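Local coordinates for protein putative endo-1,4-beta-xylanase (Bacteroides thetaiotaomicron VPI-5482, PDB 5MSX) that probably hydrolyses arabinofuranosidic linkages of plant pectin, as a calcium-binding glycoside hydrolase of family 43, at residues Gly280-Asn285 against Lys338-Lys343; Gly254-Gly259 against Asp344-Arg349; Ser38-Asn43 against Pro94-Phe99. One frame throughout, in Å; residues are numbered along the deposited sequence.

Contact 1: Gly280-Asn285 against Lys338-Lys343; sequences GRRSTN and KIEPMK. With EDO (1,2-ethanediol), chain B.
R282 and I339 carry a mixed contact, polar on one side and apolar on the other, where the loop between strands 272-278 and 287-293 meets the chain leaving strand 337-339. Arginine suits its place because one flat head can serve two backbone carbonyls. R282 NE donates an almost straight bond to E340 O (2.8 Å, 175°), and R282 NH1 reaches P341 O at 2.7 Å. Both oxygens lie at the edge of the guanidinium and in its plane, yet each carbonyl is approached from above its own plane. Two bonds fix its rotation. To get there R282 adopts a first torsion of 105°, well away from a staggered position, then bends at chi3. M342 crosses it at about a right angle and lies over one guanidinium face, its SD 3.3 Å from R282 NH1. The thioether is flexible enough to fold there, and its CE ends 3.7 Å from S283 N. E340 runs alongside R282 with its carboxylate swung off.

On the apolar side, the two branches of I339 lie against R281. I339 CG2 rests 3.7 Å from R281 C, while I339 CD1 meets R281 CG at 3.8 Å. The head of R281 turns away to a salt bridge with E351 and a hydrogen bond to G364 O. R281 N donates to N285 O (3.0 Å), closing the turn, and glycine suits position 280 because its phi is positive and a CB there would collide with N285 O. Around the contact, I339 pairs with R349 in the two-stranded antiparallel sheet of 337-339 and 349-351, E221 accepts from the backbone N atoms of M342 and K343, and T284 bonds by its backbone to G54, just beyond strand 45-52.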
# COMPACT_ATOMS: atom_id res chain seq x y z
N GLY C 280 0.56 34.59 21.93
CA GLY C 280 -0.59 34.48 22.78
C GLY C 280 -0.32 34.97 24.19
O GLY C 280 0.21 36.08 24.38
N ARG C 281 -0.69 34.14 25.17
CA ARG C 281 -0.54 34.49 26.56
C ARG C 281 0.73 33.89 27.16
O ARG C 281 0.77 33.68 28.39
CB ARG C 281 -1.77 34.05 27.37
CG ARG C 281 -3.06 34.77 27.01
CD ARG C 281 -3.72 34.21 25.75
NE ARG C 281 -5.12 34.56 25.68
CZ ARG C 281 -5.86 34.49 24.56
NH1 ARG C 281 -5.34 34.04 23.42
NH2 ARG C 281 -7.12 34.86 24.59
N ARG C 282 1.74 33.63 26.30
CA ARG C 282 3.06 33.07 26.66
C ARG C 282 3.00 31.55 26.88
O ARG C 282 1.95 31.01 27.14
CB ARG C 282 3.72 33.79 27.89
CG ARG C 282 3.70 33.02 29.22
CD ARG C 282 4.03 33.93 30.40
NE ARG C 282 5.32 34.61 30.24
CZ ARG C 282 6.49 34.12 30.64
NH1 ARG C 282 7.60 34.83 30.46
NH2 ARG C 282 6.58 32.94 31.24
N SER C 283 4.17 30.92 26.81
CA SER C 283 4.33 29.46 27.01
C SER C 283 3.32 28.73 26.09
O SER C 283 3.14 29.13 24.92
CB SER C 283 4.18 29.13 28.51
OG SER C 283 4.34 27.74 28.78
N THR C 284 2.62 27.73 26.61
CA THR C 284 1.70 26.93 25.81
C THR C 284 0.28 27.47 25.97
O THR C 284 -0.62 26.73 26.34
CB THR C 284 1.76 25.45 26.23
OG1 THR C 284 1.67 25.37 27.65
CG2 THR C 284 3.04 24.79 25.81
N ASN C 285 0.10 28.76 25.72
CA ASN C 285 -1.21 29.38 25.69
C ASN C 285 -1.27 30.16 24.36
O ASN C 285 -1.42 31.37 24.34
CB ASN C 285 -1.40 30.31 26.89
CG ASN C 285 -1.25 29.58 28.21
OD1 ASN C 285 -1.99 28.67 28.49
ND2 ASN C 285 -0.26 29.94 28.98
N LYS C 338 -1.91 40.35 33.02
CA LYS C 338 -0.84 41.16 32.51
C LYS C 338 0.20 40.14 32.02
O LYS C 338 0.84 39.48 32.83
CB LYS C 338 -0.28 42.07 33.63
CG LYS C 338 -1.28 43.09 34.19
CD LYS C 338 -1.81 43.98 33.06
CE LYS C 338 -2.58 45.25 33.44
NZ LYS C 338 -2.57 46.24 32.30
N ILE C 339 0.31 39.98 30.70
CA ILE C 339 1.11 38.88 30.14
C ILE C 339 2.61 39.25 30.13
O ILE C 339 3.01 40.28 29.60
CB ILE C 339 0.60 38.48 28.75
CG1 ILE C 339 -0.89 38.07 28.83
CG2 ILE C 339 1.43 37.35 28.16
CD1 ILE C 339 -1.62 38.21 27.53
N GLU C 340 3.40 38.38 30.73
CA GLU C 340 4.84 38.56 30.82
C GLU C 340 5.46 38.14 29.48
O GLU C 340 5.17 37.06 28.98
CB GLU C 340 5.40 37.72 31.98
CG GLU C 340 6.45 38.42 32.82
CD GLU C 340 5.93 39.71 33.47
OE1 GLU C 340 4.92 39.68 34.20
OE2 GLU C 340 6.55 40.76 33.26
N PRO C 341 6.31 39.00 28.90
CA PRO C 341 7.03 38.59 27.69
C PRO C 341 8.04 37.47 27.97
O PRO C 341 8.23 37.11 29.14
CB PRO C 341 7.77 39.85 27.25
CG PRO C 341 7.80 40.74 28.44
CD PRO C 341 6.67 40.36 29.34
N MET C 342 8.65 36.95 26.92
CA MET C 342 9.63 35.87 27.04
C MET C 342 10.97 36.28 26.44
O MET C 342 11.94 36.38 27.16
CB MET C 342 9.09 34.58 26.43
CG MET C 342 9.78 33.33 26.94
SD MET C 342 9.05 32.66 28.45
CE MET C 342 7.60 31.87 27.76
N LYS C 343 11.01 36.56 25.14
CA LYS C 343 12.21 36.99 24.44
C LYS C 343 12.16 38.42 23.88
O LYS C 343 13.18 38.94 23.44
CB LYS C 343 12.47 36.03 23.29
CG LYS C 343 12.80 34.62 23.77
CD LYS C 343 13.18 33.75 22.59
CE LYS C 343 13.97 32.51 23.00
NZ LYS C 343 14.22 31.65 21.80
C1 EDO B . 1.30 29.12 31.87
O1 EDO B . -0.10 28.86 31.84
C2 EDO B . 2.09 27.81 31.80
O2 EDO B . 1.35 26.77 31.13

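Contact 2: Gly254-Gly259 against Asp344-Arg349; sequences GIFGPG and DPTCLR
C347 lies over one face of the F256 ring, a sulfur-aromatic contact with SG 3.6 Å from the ring centroid of F256 and only 9° off its normal. A first torsion of 178° carries the sulfur over the middle of the ring, and C347 CB adds a CH-pi contact at 3.8 Å from the same centroid. Cysteine, small and polarisable, suits a buried face. At the rim, D344 OD2 approaches in the ring plane, 3.8 Å from F256 CE2, where the C-H edge is slightly positive. Elsewhere on the rim, F256 CD1 lies over a face of the R349 guanidinium, 3.7 Å from R349 NH1, with the two planes 76° apart.

The contact joins the loop between strands 245-247 and 261-264, in the family 43 range, to that between 337-339 and 349-351, in the F5/8 type C range. The cysteine is presented by a type I beta turn, D344 to C347, in which P345 supplies the fixed phi such a turn needs. An Asx turn reinforces it: D344 OD1 accepts from both T346 N (3.0 Å) and T346 OG1 (2.7 Å). Farther out, Y251 OH bonds to D344 OD2, while E278 OE1 takes both F256 N and, as a salt bridge, R349 NH1.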
# COMPACT_ATOMS: atom_id res chain seq x y z
N GLY C 254 0.46 44.16 16.30
CA GLY C 254 0.44 43.38 17.55
C GLY C 254 0.38 41.86 17.31
O GLY C 254 -0.39 41.15 17.99
N ILE C 255 1.18 41.37 16.36
CA ILE C 255 1.24 39.94 16.02
C ILE C 255 2.65 39.42 16.22
O ILE C 255 3.54 39.77 15.45
CB ILE C 255 0.72 39.67 14.59
CG1 ILE C 255 -0.77 40.06 14.51
CG2 ILE C 255 0.90 38.19 14.19
CD1 ILE C 255 -1.28 40.26 13.10
N PHE C 256 2.84 38.63 17.27
CA PHE C 256 4.16 38.22 17.75
C PHE C 256 4.43 36.73 17.51
O PHE C 256 3.62 35.87 17.87
CB PHE C 256 4.26 38.51 19.26
CG PHE C 256 4.23 39.97 19.60
CD1 PHE C 256 3.02 40.63 19.81
CD2 PHE C 256 5.41 40.70 19.68
CE1 PHE C 256 2.99 41.99 20.12
CE2 PHE C 256 5.39 42.06 19.98
CZ PHE C 256 4.18 42.70 20.21
N GLY C 257 5.59 36.44 16.91
CA GLY C 257 6.11 35.08 16.85
C GLY C 257 5.22 34.17 16.03
O GLY C 257 4.70 33.19 16.56
N PRO C 258 5.00 34.51 14.73
CA PRO C 258 4.20 33.69 13.82
C PRO C 258 4.91 32.42 13.38
O PRO C 258 5.54 32.36 12.31
CB PRO C 258 3.94 34.63 12.63
CG PRO C 258 5.11 35.50 12.61
CD PRO C 258 5.43 35.76 14.07
N GLY C 259 4.77 31.39 14.22
CA GLY C 259 5.48 30.13 14.01
C GLY C 259 4.66 28.92 13.60
O GLY C 259 3.64 29.01 12.95
N ASP C 344 10.98 39.05 23.90
CA ASP C 344 10.80 40.38 23.31
C ASP C 344 10.26 41.29 24.40
O ASP C 344 9.05 41.28 24.68
CB ASP C 344 9.80 40.33 22.15
CG ASP C 344 9.69 41.64 21.40
OD1 ASP C 344 10.10 42.74 21.91
OD2 ASP C 344 9.19 41.54 20.25
N PRO C 345 11.14 42.10 25.01
CA PRO C 345 10.64 42.94 26.11
C PRO C 345 9.57 43.97 25.72
O PRO C 345 8.93 44.53 26.62
CB PRO C 345 11.91 43.61 26.70
CG PRO C 345 13.08 43.11 25.90
CD PRO C 345 12.56 42.39 24.69
N THR C 346 9.37 44.21 24.42
CA THR C 346 8.29 45.09 23.94
C THR C 346 6.92 44.41 23.78
O THR C 346 5.95 45.09 23.46
CB THR C 346 8.63 45.79 22.59
OG1 THR C 346 8.55 44.86 21.50
CG2 THR C 346 10.02 46.39 22.64
N CYS C 347 6.84 43.09 23.95
CA CYS C 347 5.57 42.38 23.82
C CYS C 347 4.79 42.41 25.14
O CYS C 347 4.89 41.50 25.96
CB CYS C 347 5.76 40.94 23.35
SG CYS C 347 4.17 40.06 23.25
N LEU C 348 3.97 43.45 25.30
CA LEU C 348 3.41 43.81 26.59
C LEU C 348 1.90 43.98 26.43
O LEU C 348 1.38 45.04 26.02
CB LEU C 348 4.07 45.10 27.06
CG LEU C 348 5.59 45.06 27.32
CD1 LEU C 348 6.21 46.46 27.43
CD2 LEU C 348 5.91 44.25 28.57
N ARG C 349 1.18 42.90 26.73
CA ARG C 349 -0.24 42.84 26.48
C ARG C 349 -1.00 42.50 27.73
O ARG C 349 -0.47 41.91 28.66
CB ARG C 349 -0.53 41.80 25.39
CG ARG C 349 0.16 42.15 24.09
CD ARG C 349 -0.39 41.38 22.90
NE ARG C 349 0.01 39.99 22.89
CZ ARG C 349 -0.05 39.20 21.81
NH1 ARG C 349 -0.50 39.68 20.63
NH2 ARG C 349 0.35 37.93 21.90

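Contact 3: Ser38-Asn43 against Pro94-Phe99; sequences SIQEIN and PSKAIF. With EDO (1,2-ethanediol), chain G; EDO (1,2-ethanediol), chain V.
S38 OG donates a short 2.6 Å hydrogen bond to P94 O, arriving in the carbonyl plane on a lone pair. Two residues along the strand, Q40 turns its amide to the backbone of A97 and uses both ends. Its OE1 accepts from A97 N at 2.7 Å, and Q40 NE2 donates to A97 O at 3.0 Å, a nearly straight bond (167°). Each acceptor is met in plane on a lone pair, so the amide imitates a neighbouring strand, a task glutamine can do because it carries donor and acceptor together. The first torsion, 62°, sets Q40 CG between the backbone N and carbonyl carbon, and the chain, extended beyond CG, brings the amide to the A97 backbone.

These side chains bridge strand 37-42 and the segment entering strand 98-100, which belong to different antiparallel sheets, as expected for adjacent blades of the five-bladed beta-propeller of family 43. The touching parts run only 15° apart, but it is side chains that join them. K96 stretches its methylenes past Q40, bringing K96 CE to 3.5 Å from I39 O, and its NZ bonds to V263 O. Beyond the amide, I42 CD1 touches A97 CB at 4.2 Å, where the small methyl of A97 also touches Q40 OE1 and packs on Y49. S95 OG donates to K96 O at 2.8 Å and is also bonded to Y107 N.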
# COMPACT_ATOMS: atom_id res chain seq x y z
N SER C 38 -2.18 21.48 11.54
CA SER C 38 -2.16 20.84 10.23
C SER C 38 -3.57 20.88 9.76
O SER C 38 -4.42 20.24 10.34
CB SER C 38 -1.67 19.39 10.33
OG SER C 38 -0.29 19.37 10.65
N ILE C 39 -3.83 21.70 8.75
CA ILE C 39 -5.17 21.95 8.28
C ILE C 39 -5.27 21.47 6.83
O ILE C 39 -4.34 21.66 6.03
CB ILE C 39 -5.52 23.43 8.41
CG1 ILE C 39 -5.53 23.84 9.91
CG2 ILE C 39 -6.86 23.72 7.74
CD1 ILE C 39 -5.35 25.34 10.11
N GLN C 40 -6.39 20.83 6.50
CA GLN C 40 -6.55 20.22 5.18
C GLN C 40 -8.02 20.01 4.86
O GLN C 40 -8.83 19.88 5.76
CB GLN C 40 -5.77 18.87 5.12
CG GLN C 40 -6.28 17.84 6.11
CD GLN C 40 -5.43 16.60 6.22
OE1 GLN C 40 -5.03 16.23 7.33
NE2 GLN C 40 -5.18 15.91 5.10
N GLU C 41 -8.35 20.00 3.58
CA GLU C 41 -9.66 19.58 3.15
C GLU C 41 -9.60 18.11 2.78
O GLU C 41 -8.72 17.70 2.03
CB GLU C 41 -10.11 20.37 1.94
CG GLU C 41 -11.49 20.02 1.44
CD GLU C 41 -11.96 20.93 0.30
OE1 GLU C 41 -11.16 21.75 -0.20
OE2 GLU C 41 -13.15 20.84 -0.09
N ILE C 42 -10.53 17.31 3.33
CA ILE C 42 -10.65 15.90 3.01
C ILE C 42 -12.11 15.61 2.70
O ILE C 42 -12.96 15.79 3.56
CB ILE C 42 -10.23 14.99 4.18
CG1 ILE C 42 -8.84 15.33 4.69
CG2 ILE C 42 -10.28 13.51 3.75
CD1 ILE C 42 -8.46 14.53 5.93
N ASN C 43 -12.38 15.18 1.48
CA ASN C 43 -13.74 14.84 1.04
C ASN C 43 -14.76 15.95 1.30
O ASN C 43 -15.81 15.73 1.89
CB ASN C 43 -14.20 13.54 1.73
CG ASN C 43 -13.28 12.38 1.46
OD1 ASN C 43 -12.62 12.28 0.40
ND2 ASN C 43 -13.23 11.46 2.39
N PRO C 94 0.91 16.93 15.23
CA PRO C 94 0.56 15.92 14.24
C PRO C 94 0.69 16.47 12.83
O PRO C 94 0.39 17.68 12.57
CB PRO C 94 -0.92 15.64 14.51
CG PRO C 94 -1.42 16.90 15.11
CD PRO C 94 -0.27 17.52 15.87
N SER C 95 1.08 15.58 11.93
CA SER C 95 1.10 15.87 10.50
C SER C 95 -0.31 16.01 10.00
O SER C 95 -1.27 15.86 10.76
CB SER C 95 1.81 14.73 9.77
OG SER C 95 1.04 13.53 9.88
N LYS C 96 -0.45 16.32 8.72
CA LYS C 96 -1.70 16.07 8.01
C LYS C 96 -2.01 14.56 7.96
O LYS C 96 -1.12 13.73 8.14
CB LYS C 96 -1.63 16.63 6.61
CG LYS C 96 -1.78 18.13 6.65
CD LYS C 96 -1.68 18.78 5.31
CE LYS C 96 -1.20 20.21 5.55
NZ LYS C 96 -1.33 20.93 4.30
N ALA C 97 -3.30 14.25 7.82
CA ALA C 97 -3.75 12.87 7.64
C ALA C 97 -3.47 12.54 6.17
O ALA C 97 -3.96 13.23 5.31
CB ALA C 97 -5.23 12.75 7.95
N ILE C 98 -2.64 11.54 5.90
CA ILE C 98 -2.19 11.22 4.52
C ILE C 98 -2.93 9.99 3.99
O ILE C 98 -2.91 8.93 4.63
CB ILE C 98 -0.67 10.96 4.51
CG1 ILE C 98 0.08 12.08 5.26
CG2 ILE C 98 -0.14 10.83 3.08
CD1 ILE C 98 -0.10 13.46 4.64
N PHE C 99 -3.59 10.10 2.85
CA PHE C 99 -4.29 8.96 2.26
C PHE C 99 -3.33 8.09 1.46
O PHE C 99 -2.70 8.57 0.56
CB PHE C 99 -5.45 9.39 1.38
CG PHE C 99 -6.23 8.23 0.85
CD1 PHE C 99 -7.12 7.56 1.67
CD2 PHE C 99 -6.02 7.77 -0.44
CE1 PHE C 99 -7.83 6.46 1.19
CE2 PHE C 99 -6.71 6.67 -0.92
CZ PHE C 99 -7.62 6.01 -0.11
C1 EDO G . -8.87 10.67 -0.20
O1 EDO G . -9.21 11.41 0.97
C2 EDO G . -10.09 10.74 -1.08
O2 EDO G . -11.25 10.31 -0.34
C1 EDO V . -3.71 20.27 1.54
O1 EDO V . -3.59 21.50 0.80
C2 EDO V . -5.11 19.71 1.46
O2 EDO V . -6.10 20.75 1.53

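Contacts 1 and 2 are neighbours, with centres 9 Å apart, and contact 1 is nested along the chain inside the loop closed by contact 2. R349 of contact 2 ties them: its backbone O probably accepts from I339 N (2.9 Å) and its NH2 probably donates to G280 O (3.1 Å). The R281 side chain of contact 1 lies about 8 Å from a bound calcium ion. W454 and S365 are among the residues that hold this metal. Contact 3 is on the opposite side of the chain's centre, its own centre about 29 Å from those of both others. There the P94 side chain is about 5 Å from that of D36, the predicted proton acceptor, and the S38 side chain about 4 Å from a second calcium.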